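Local structure of Hydrogenase/urease maturation factor HypB (Helicobacter pylori, 4LPS) at residues A[30-44]-A[109-121]. The protein binds and slowly hydrolyses GTP, and is required to insert nickel during maturation of [NiFe] hydrogenase and for maturation of urease. Residues are numbered along the deposited sequence; the frame is centred on the assembly and turned at random.
Sequences NDIKAAEMKERYLKE and EASMIEGAFDLLK. With PO4 (phosphate ion), chain I.
Arg40 turns one guanidinium face to Phe117: ring atom CD1 sits over the centre of that face, 3.6 Å from Arg40 CZ, with the two planes 68° apart. A bend at chi3 turns the group so that its edge serves two anions. NH1 and NH2 both grip Asp118 OD1, which lies 2.8 Å from Arg40 NH2, while NE donates almost straight to phosphate O4 (163°) and NH1 to O2. A long chain ending in a flat group rich in N-H lets arginine set a face against a ring atom and hold these charges at once. Lys121 adds only weak bonds to the phosphate, probably from the crystallisation liquor. Met37 is a knob among Ala110, Ile113, Glu114 and Phe117; two bends in its flexible chain bring CE over the Phe117 ring, 4.0 Å from Phe117 CG. Tyr41 meets Phe117 obliquely, and its OH, bonded to Leu148 O, rests on Ile113 CG2. At the other end small Ala34 and Ala110 let the backbones close to 5.1 Å between CA atoms. There Asn30 OD1 accepts from Ala110 N (3.0 Å) while its ND2 donates to Asn147 O, and Lys33 NZ bridges to Glu114 OE2 at 2.8 Å, from above the carboxylate plane. The helices run roughly parallel, 30° apart: helix 110-122 lies against strands 131-135, 74-80 and 97-101 of the parallel sheet, and helix 29-43 packs beside it, reaching strand 131-135 through Tyr41 on Leu132.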
ATOM      1  N   ASN A  30      -3.275   4.850  19.101  1.00 21.38           N
ATOM      2  CA  ASN A  30      -3.378   4.318  17.749  1.00 18.77           C
ATOM      3  C   ASN A  30      -2.917   2.863  17.722  1.00 16.19           C
ATOM      4  O   ASN A  30      -3.496   2.037  17.019  1.00 14.43           O
ATOM      5  CB  ASN A  30      -2.574   5.151  16.752  1.00 21.16           C
ATOM      6  CG  ASN A  30      -2.787   4.696  15.318  1.00 21.51           C
ATOM      7  OD1 ASN A  30      -3.854   4.904  14.741  1.00 20.27           O
ATOM      8  ND2 ASN A  30      -1.773   4.058  14.741  1.00 20.52           N
ATOM      9  N   ASP A  31      -1.856   2.564  18.473  1.00 17.31           N
ATOM     10  CA  ASP A  31      -1.323   1.205  18.572  1.00 15.37           C
ATOM     11  C   ASP A  31      -2.358   0.225  19.130  1.00 13.53           C
ATOM     12  O   ASP A  31      -2.479  -0.900  18.646  1.00 12.22           O
ATOM     13  CB  ASP A  31      -0.067   1.188  19.443  1.00 20.97           C
ATOM     14  CG  ASP A  31       1.215   1.277  18.634  1.00 30.66           C
ATOM     15  OD1 ASP A  31       1.147   1.450  17.399  1.00 29.98           O
ATOM     16  OD2 ASP A  31       2.301   1.173  19.246  1.00 38.13           O
ATOM     17  N   ILE A  32      -3.086   0.648  20.158  1.00 14.19           N
ATOM     18  CA  ILE A  32      -4.169  -0.160  20.709  1.00 13.50           C
ATOM     19  C   ILE A  32      -5.231  -0.412  19.645  1.00 12.20           C
ATOM     20  O   ILE A  32      -5.622  -1.555  19.399  1.00 11.42           O
ATOM     21  CB  ILE A  32      -4.829   0.513  21.936  1.00 15.52           C
ATOM     22  CG1 ILE A  32      -3.855   0.579  23.116  1.00 17.33           C
ATOM     23  CG2 ILE A  32      -6.088  -0.237  22.347  1.00 15.71           C
ATOM     24  CD1 ILE A  32      -3.406  -0.777  23.611  1.00 22.54           C
ATOM     25  N   LYS A  33      -5.695   0.667  19.022  1.00 12.84           N
ATOM     26  CA  LYS A  33      -6.733   0.589  17.997  1.00 12.40           C
ATOM     27  C   LYS A  33      -6.297  -0.232  16.782  1.00 13.50           C
ATOM     28  O   LYS A  33      -7.107  -0.933  16.176  1.00 12.65           O
ATOM     29  CB  LYS A  33      -7.154   1.995  17.560  1.00 14.34           C
ATOM     30  CG  LYS A  33      -8.406   2.001  16.702  1.00 25.50           C
ATOM     31  CD  LYS A  33      -9.548   1.298  17.431  1.00 31.70           C
ATOM     32  CE  LYS A  33     -10.861   1.448  16.684  1.00 35.43           C
ATOM     33  NZ  LYS A  33     -11.927   0.574  17.253  1.00 38.76           N
ATOM     34  N   ALA A  34      -5.021  -0.136  16.425  1.00 10.93           N
ATOM     35  CA  ALA A  34      -4.470  -0.937  15.337  1.00 10.38           C
ATOM     36  C   ALA A  34      -4.501  -2.424  15.668  1.00 10.23           C
ATOM     37  O   ALA A  34      -4.796  -3.253  14.807  1.00  9.17           O
ATOM     38  CB  ALA A  34      -3.054  -0.497  15.026  1.00 11.71           C
ATOM     39  N   ALA A  35      -4.179  -2.756  16.915  1.00 12.77           N
ATOM     40  CA  ALA A  35      -4.213  -4.138  17.374  1.00 13.78           C
ATOM     41  C   ALA A  35      -5.638  -4.685  17.370  1.00 13.71           C
ATOM     42  O   ALA A  35      -5.865  -5.858  17.069  1.00 11.92           O
ATOM     43  CB  ALA A  35      -3.603  -4.246  18.765  1.00 14.66           C
ATOM     44  N   GLU A  36      -6.595  -3.830  17.721  1.00 11.96           N
ATOM     45  CA  GLU A  36      -8.003  -4.214  17.733  1.00 11.52           C
ATOM     46  C   GLU A  36      -8.544  -4.401  16.320  1.00 12.25           C
ATOM     47  O   GLU A  36      -9.376  -5.275  16.079  1.00 15.75           O
ATOM     48  CB  GLU A  36      -8.830  -3.174  18.484  1.00 11.62           C
ATOM     49  CG  GLU A  36      -8.587  -3.179  19.983  1.00 12.91           C
ATOM     50  CD  GLU A  36      -9.381  -2.112  20.693  1.00 20.51           C
ATOM     51  OE1 GLU A  36      -9.935  -2.400  21.773  1.00 21.37           O
ATOM     52  OE2 GLU A  36      -9.450  -0.983  20.167  1.00 23.44           O
ATOM     53  N   MET A  37      -8.092  -3.563  15.392  1.00  9.46           N
ATOM     54  CA  MET A  37      -8.490  -3.712  13.995  1.00 15.58           C
ATOM     55  C   MET A  37      -7.896  -4.981  13.404  1.00 13.93           C
ATOM     56  O   MET A  37      -8.527  -5.636  12.575  1.00 15.81           O
ATOM     57  CB  MET A  37      -8.069  -2.499  13.163  1.00 15.13           C
ATOM     58  CG  MET A  37      -8.913  -1.251  13.394  1.00 19.46           C
ATOM     59  SD  MET A  37     -10.687  -1.531  13.167  1.00 20.02           S
ATOM     60  CE  MET A  37     -10.714  -2.152  11.484  1.00 17.52           C
ATOM     61  N   LYS A  38      -6.671  -5.306  13.812  1.00 11.07           N
ATOM     62  CA  LYS A  38      -6.020  -6.531  13.358  1.00 15.04           C
ATOM     63  C   LYS A  38      -6.792  -7.782  13.784  1.00 15.23           C
ATOM     64  O   LYS A  38      -6.844  -8.762  13.042  1.00 19.04           O
ATOM     65  CB  LYS A  38      -4.581  -6.607  13.870  1.00 14.30           C
ATOM     66  CG  LYS A  38      -3.763  -7.699  13.190  1.00 17.38           C
ATOM     67  CD  LYS A  38      -2.299  -7.676  13.600  1.00 13.33           C
ATOM     68  CE  LYS A  38      -1.562  -8.874  13.021  1.00 16.03           C
ATOM     69  NZ  LYS A  38      -0.148  -8.933  13.470  1.00 19.20           N
ATOM     70  N   GLU A  39      -7.376  -7.750  14.981  1.00 13.04           N
ATOM     71  CA  GLU A  39      -8.280  -8.812  15.417  1.00 13.80           C
ATOM     72  C   GLU A  39      -9.392  -9.039  14.398  1.00 13.83           C
ATOM     73  O   GLU A  39      -9.687 -10.173  14.029  1.00 15.30           O
ATOM     74  CB  GLU A  39      -8.895  -8.482  16.779  1.00 16.55           C
ATOM     75  CG  GLU A  39      -7.895  -8.307  17.908  1.00 16.21           C
ATOM     76  CD  GLU A  39      -8.563  -7.926  19.213  1.00 18.17           C
ATOM     77  OE1 GLU A  39      -7.900  -7.281  20.050  1.00 19.12           O
ATOM     78  OE2 GLU A  39      -9.753  -8.267  19.402  1.00 17.09           O
ATOM     79  N   ARG A  40     -10.009  -7.948  13.955  1.00 12.73           N
ATOM     80  CA  ARG A  40     -11.117  -8.018  13.009  1.00 14.12           C
ATOM     81  C   ARG A  40     -10.660  -8.465  11.623  1.00 14.42           C
ATOM     82  O   ARG A  40     -11.391  -9.175  10.932  1.00 16.41           O
ATOM     83  CB  ARG A  40     -11.825  -6.666  12.919  1.00 14.35           C
ATOM     84  CG  ARG A  40     -12.351  -6.166  14.260  1.00 16.17           C
ATOM     85  CD  ARG A  40     -13.299  -4.992  14.093  1.00 16.07           C
ATOM     86  NE  ARG A  40     -14.514  -5.377  13.379  1.00 18.86           N
ATOM     87  CZ  ARG A  40     -15.400  -4.515  12.894  1.00 21.92           C
ATOM     88  NH1 ARG A  40     -16.476  -4.955  12.258  1.00 25.88           N
ATOM     89  NH2 ARG A  40     -15.207  -3.213  13.042  1.00 21.38           N
ATOM     90  N   TYR A  41      -9.467  -8.037  11.218  1.00 13.14           N
ATOM     91  CA  TYR A  41      -8.907  -8.452   9.935  1.00 14.19           C
ATOM     92  C   TYR A  41      -8.799  -9.963   9.856  1.00 16.07           C
ATOM     93  O   TYR A  41      -9.188 -10.581   8.864  1.00 18.15           O
ATOM     94  CB  TYR A  41      -7.512  -7.852   9.712  1.00 18.97           C
ATOM     95  CG  TYR A  41      -7.427  -6.342   9.656  1.00 15.52           C
ATOM     96  CD1 TYR A  41      -8.534  -5.568   9.347  1.00 13.50           C
ATOM     97  CD2 TYR A  41      -6.222  -5.697   9.890  1.00 14.17           C
ATOM     98  CE1 TYR A  41      -8.445  -4.191   9.284  1.00 14.22           C
ATOM     99  CE2 TYR A  41      -6.122  -4.327   9.830  1.00 16.22           C
ATOM    100  CZ  TYR A  41      -7.234  -3.579   9.529  1.00 14.17           C
ATOM    101  OH  TYR A  41      -7.127  -2.211   9.471  1.00 13.13           O
ATOM    102  N   LEU A  42      -8.276 -10.548  10.927  1.00 15.93           N
ATOM    103  CA  LEU A  42      -8.057 -11.986  11.005  1.00 20.39           C
ATOM    104  C   LEU A  42      -9.387 -12.727  11.120  1.00 23.89           C
ATOM    105  O   LEU A  42      -9.559 -13.802  10.549  1.00 26.88           O
ATOM    106  CB  LEU A  42      -7.141 -12.319  12.187  1.00 22.70           C
ATOM    107  CG  LEU A  42      -5.769 -11.629  12.148  1.00 29.12           C
ATOM    108  CD1 LEU A  42      -4.897 -12.035  13.332  1.00 30.25           C
ATOM    109  CD2 LEU A  42      -5.053 -11.899  10.830  1.00 33.48           C
ATOM    110  N   LYS A  43     -10.314 -12.147  11.877  1.00 19.71           N
ATOM    111  CA  LYS A  43     -11.657 -12.698  12.011  1.00 23.79           C
ATOM    112  C   LYS A  43     -12.329 -12.830  10.646  1.00 24.03           C
ATOM    113  O   LYS A  43     -13.002 -13.820  10.365  1.00 27.48           O
ATOM    114  CB  LYS A  43     -12.503 -11.815  12.925  1.00 27.13           C
ATOM    115  CG  LYS A  43     -13.730 -12.498  13.500  1.00 39.77           C
ATOM    116  CD  LYS A  43     -14.234 -11.746  14.724  1.00 48.21           C
ATOM    117  CE  LYS A  43     -13.188 -11.716  15.829  1.00 51.77           C
ATOM    118  NZ  LYS A  43     -13.597 -10.836  16.961  1.00 54.62           N
ATOM    119  N   GLU A  44     -12.147 -11.815   9.810  1.00 18.95           N
ATOM    120  CA  GLU A  44     -12.741 -11.794   8.479  1.00 19.56           C
ATOM    121  C   GLU A  44     -11.878 -12.530   7.461  1.00 18.90           C
ATOM    122  O   GLU A  44     -12.214 -12.576   6.276  1.00 21.66           O
ATOM    123  CB  GLU A  44     -12.969 -10.352   8.025  1.00 18.76           C
ATOM    124  CG  GLU A  44     -13.962  -9.593   8.885  1.00 19.79           C
ATOM    125  CD  GLU A  44     -15.387  -9.792   8.427  1.00 26.13           C
ATOM    126  OE1 GLU A  44     -16.307  -9.328   9.131  1.00 30.78           O
ATOM    127  OE2 GLU A  44     -15.591 -10.409   7.358  1.00 31.17           O
ATOM    128  N   GLU A 109      -5.342   6.903  10.261  1.00 14.22           N
ATOM    129  CA  GLU A 109      -5.195   6.323  11.588  1.00 14.35           C
ATOM    130  C   GLU A 109      -6.135   5.130  11.721  1.00 14.62           C
ATOM    131  O   GLU A 109      -7.130   5.039  11.000  1.00 17.26           O
ATOM    132  CB  GLU A 109      -5.469   7.370  12.672  1.00 17.49           C
ATOM    133  CG  GLU A 109      -4.452   8.503  12.687  1.00 21.27           C
ATOM    134  CD  GLU A 109      -4.845   9.627  13.620  1.00 26.02           C
ATOM    135  OE1 GLU A 109      -4.043  10.571  13.789  1.00 27.46           O
ATOM    136  OE2 GLU A 109      -5.962   9.571  14.175  1.00 28.32           O
ATOM    137  N   ALA A 110      -5.813   4.216  12.632  1.00 12.44           N
ATOM    138  CA  ALA A 110      -6.561   2.968  12.767  1.00 12.93           C
ATOM    139  C   ALA A 110      -8.054   3.187  13.009  1.00 12.40           C
ATOM    140  O   ALA A 110      -8.883   2.439  12.493  1.00 15.31           O
ATOM    141  CB  ALA A 110      -5.972   2.128  13.886  1.00 12.98           C
ATOM    142  N   SER A 111      -8.390   4.203  13.796  1.00 13.94           N
ATOM    143  CA  SER A 111      -9.787   4.529  14.065  1.00 16.65           C
ATOM    144  C   SER A 111     -10.543   4.924  12.793  1.00 17.55           C
ATOM    145  O   SER A 111     -11.760   4.747  12.712  1.00 18.71           O
ATOM    146  CB  SER A 111      -9.874   5.644  15.108  1.00 18.19           C
ATOM    147  OG  SER A 111      -9.154   6.791  14.691  1.00 22.17           O
ATOM    148  N   MET A 112      -9.825   5.452  11.802  1.00 16.52           N
ATOM    149  CA  MET A 112     -10.440   5.837  10.532  1.00 18.26           C
ATOM    150  C   MET A 112     -10.820   4.621   9.692  1.00 17.05           C
ATOM    151  O   MET A 112     -11.792   4.660   8.934  1.00 20.72           O
ATOM    152  CB  MET A 112      -9.494   6.727   9.719  1.00 19.92           C
ATOM    153  CG  MET A 112      -9.130   8.062  10.358  1.00 22.37           C
ATOM    154  SD  MET A 112      -7.937   8.952   9.332  1.00 20.41           S
ATOM    155  CE  MET A 112      -7.293  10.163  10.494  1.00 17.53           C
ATOM    156  N   ILE A 113     -10.055   3.542   9.833  1.00 12.57           N
ATOM    157  CA  ILE A 113     -10.298   2.324   9.063  1.00 16.64           C
ATOM    158  C   ILE A 113     -11.612   1.659   9.468  1.00 17.23           C
ATOM    159  O   ILE A 113     -12.284   1.042   8.638  1.00 19.18           O
ATOM    160  CB  ILE A 113      -9.140   1.314   9.227  1.00 15.90           C
ATOM    161  CG1 ILE A 113      -7.786   2.010   9.050  1.00 11.52           C
ATOM    162  CG2 ILE A 113      -9.283   0.163   8.239  1.00 16.05           C
ATOM    163  CD1 ILE A 113      -7.570   2.589   7.654  1.00 11.25           C
ATOM    164  N   GLU A 114     -11.977   1.796  10.742  1.00 15.76           N
ATOM    165  CA  GLU A 114     -13.104   1.063  11.314  1.00 18.49           C
ATOM    166  C   GLU A 114     -14.399   1.333  10.560  1.00 18.49           C
ATOM    167  O   GLU A 114     -15.143   0.405  10.233  1.00 19.29           O
ATOM    168  CB  GLU A 114     -13.290   1.428  12.788  1.00 25.41           C
ATOM    169  CG  GLU A 114     -14.476   0.735  13.440  1.00 35.12           C
ATOM    170  CD  GLU A 114     -14.636   1.084  14.905  1.00 42.95           C
ATOM    171  OE1 GLU A 114     -15.671   0.704  15.499  1.00 45.98           O
ATOM    172  OE2 GLU A 114     -13.729   1.735  15.465  1.00 43.04           O
ATOM    173  N   GLY A 115     -14.663   2.611  10.297  1.00 19.40           N
ATOM    174  CA  GLY A 115     -15.864   3.022   9.591  1.00 19.65           C
ATOM    175  C   GLY A 115     -15.949   2.426   8.201  1.00 19.18           C
ATOM    176  O   GLY A 115     -16.982   1.885   7.812  1.00 17.37           O
ATOM    177  N   ALA A 116     -14.855   2.530   7.453  1.00 18.60           N
ATOM    178  CA  ALA A 116     -14.788   1.982   6.104  1.00 19.59           C
ATOM    179  C   ALA A 116     -14.906   0.460   6.130  1.00 21.32           C
ATOM    180  O   ALA A 116     -15.560  -0.137   5.274  1.00 18.92           O
ATOM    181  CB  ALA A 116     -13.491   2.405   5.425  1.00 14.05           C
ATOM    182  N   PHE A 117     -14.267  -0.153   7.121  1.00 15.30           N
ATOM    183  CA  PHE A 117     -14.314  -1.599   7.325  1.00 15.87           C
ATOM    184  C   PHE A 117     -15.749  -2.082   7.533  1.00 19.27           C
ATOM    185  O   PHE A 117     -16.174  -3.070   6.932  1.00 17.97           O
ATOM    186  CB  PHE A 117     -13.443  -1.978   8.526  1.00 18.06           C
ATOM    187  CG  PHE A 117     -13.236  -3.460   8.706  1.00 16.88           C
ATOM    188  CD1 PHE A 117     -14.065  -4.197   9.538  1.00 19.04           C
ATOM    189  CD2 PHE A 117     -12.185  -4.106   8.072  1.00 17.31           C
ATOM    190  CE1 PHE A 117     -13.866  -5.556   9.714  1.00 18.25           C
ATOM    191  CE2 PHE A 117     -11.978  -5.463   8.244  1.00 18.73           C
ATOM    192  CZ  PHE A 117     -12.820  -6.190   9.070  1.00 18.84           C
ATOM    193  N   ASP A 118     -16.483  -1.394   8.402  1.00 17.83           N
ATOM    194  CA  ASP A 118     -17.867  -1.752   8.694  1.00 19.39           C
ATOM    195  C   ASP A 118     -18.760  -1.679   7.454  1.00 19.93           C
ATOM    196  O   ASP A 118     -19.592  -2.561   7.229  1.00 21.14           O
ATOM    197  CB  ASP A 118     -18.425  -0.852   9.797  1.00 20.04           C
ATOM    198  CG  ASP A 118     -17.828  -1.157  11.155  1.00 29.34           C
ATOM    199  OD1 ASP A 118     -17.151  -2.198  11.285  1.00 29.63           O
ATOM    200  OD2 ASP A 118     -18.030  -0.356  12.094  1.00 31.64           O
ATOM    201  N   LEU A 119     -18.596  -0.622   6.662  1.00 20.35           N
ATOM    202  CA  LEU A 119     -19.350  -0.473   5.417  1.00 23.46           C
ATOM    203  C   LEU A 119     -19.048  -1.605   4.444  1.00 21.33           C
ATOM    204  O   LEU A 119     -19.963  -2.223   3.896  1.00 21.31           O
ATOM    205  CB  LEU A 119     -19.041   0.868   4.745  1.00 25.39           C
ATOM    206  CG  LEU A 119     -19.481   2.161   5.432  1.00 31.92           C
ATOM    207  CD1 LEU A 119     -18.936   3.357   4.681  1.00 34.60           C
ATOM    208  CD2 LEU A 119     -20.996   2.246   5.512  1.00 32.76           C
ATOM    209  N   LEU A 120     -17.762  -1.867   4.232  1.00 18.43           N
ATOM    210  CA  LEU A 120     -17.329  -2.931   3.336  1.00 20.03           C
ATOM    211  C   LEU A 120     -17.830  -4.291   3.806  1.00 19.71           C
ATOM    212  O   LEU A 120     -18.155  -5.159   2.993  1.00 20.52           O
ATOM    213  CB  LEU A 120     -15.805  -2.937   3.216  1.00 20.27           C
ATOM    214  CG  LEU A 120     -15.210  -1.799   2.384  1.00 19.39           C
ATOM    215  CD1 LEU A 120     -13.699  -1.785   2.505  1.00 15.98           C
ATOM    216  CD2 LEU A 120     -15.626  -1.938   0.929  1.00 17.06           C
ATOM    217  N   LYS A 121     -17.884  -4.473   5.121  1.00 20.38           N
ATOM    218  CA  LYS A 121     -18.427  -5.697   5.691  1.00 21.93           C
ATOM    219  C   LYS A 121     -19.911  -5.828   5.371  1.00 22.97           C
ATOM    220  O   LYS A 121     -20.357  -6.864   4.875  1.00 24.15           O
ATOM    221  CB  LYS A 121     -18.212  -5.739   7.204  1.00 21.54           C
ATOM    222  CG  LYS A 121     -18.670  -7.041   7.839  1.00 29.12           C
ATOM    223  CD  LYS A 121     -18.811  -6.922   9.346  1.00 30.41           C
ATOM    224  CE  LYS A 121     -19.205  -8.257   9.954  1.00 31.58           C
ATOM    225  NZ  LYS A 121     -19.596  -8.125  11.382  1.00 34.69           N
TER
HETATM  226  P   PO4 I 307     -15.898  -8.709  12.657  1.00 34.06           P
HETATM  227  O1  PO4 I 307     -15.482 -10.043  12.094  1.00 36.18           O
HETATM  228  O2  PO4 I 307     -16.200  -7.774  11.516  1.00 38.94           O
HETATM  229  O3  PO4 I 307     -17.134  -8.857  13.509  1.00 36.97           O
HETATM  230  O4  PO4 I 307     -14.783  -8.147  13.501  1.00 29.86           O
HETATM  231  O   HOH W   1      -6.303   5.322  15.690  1.00 20.10           O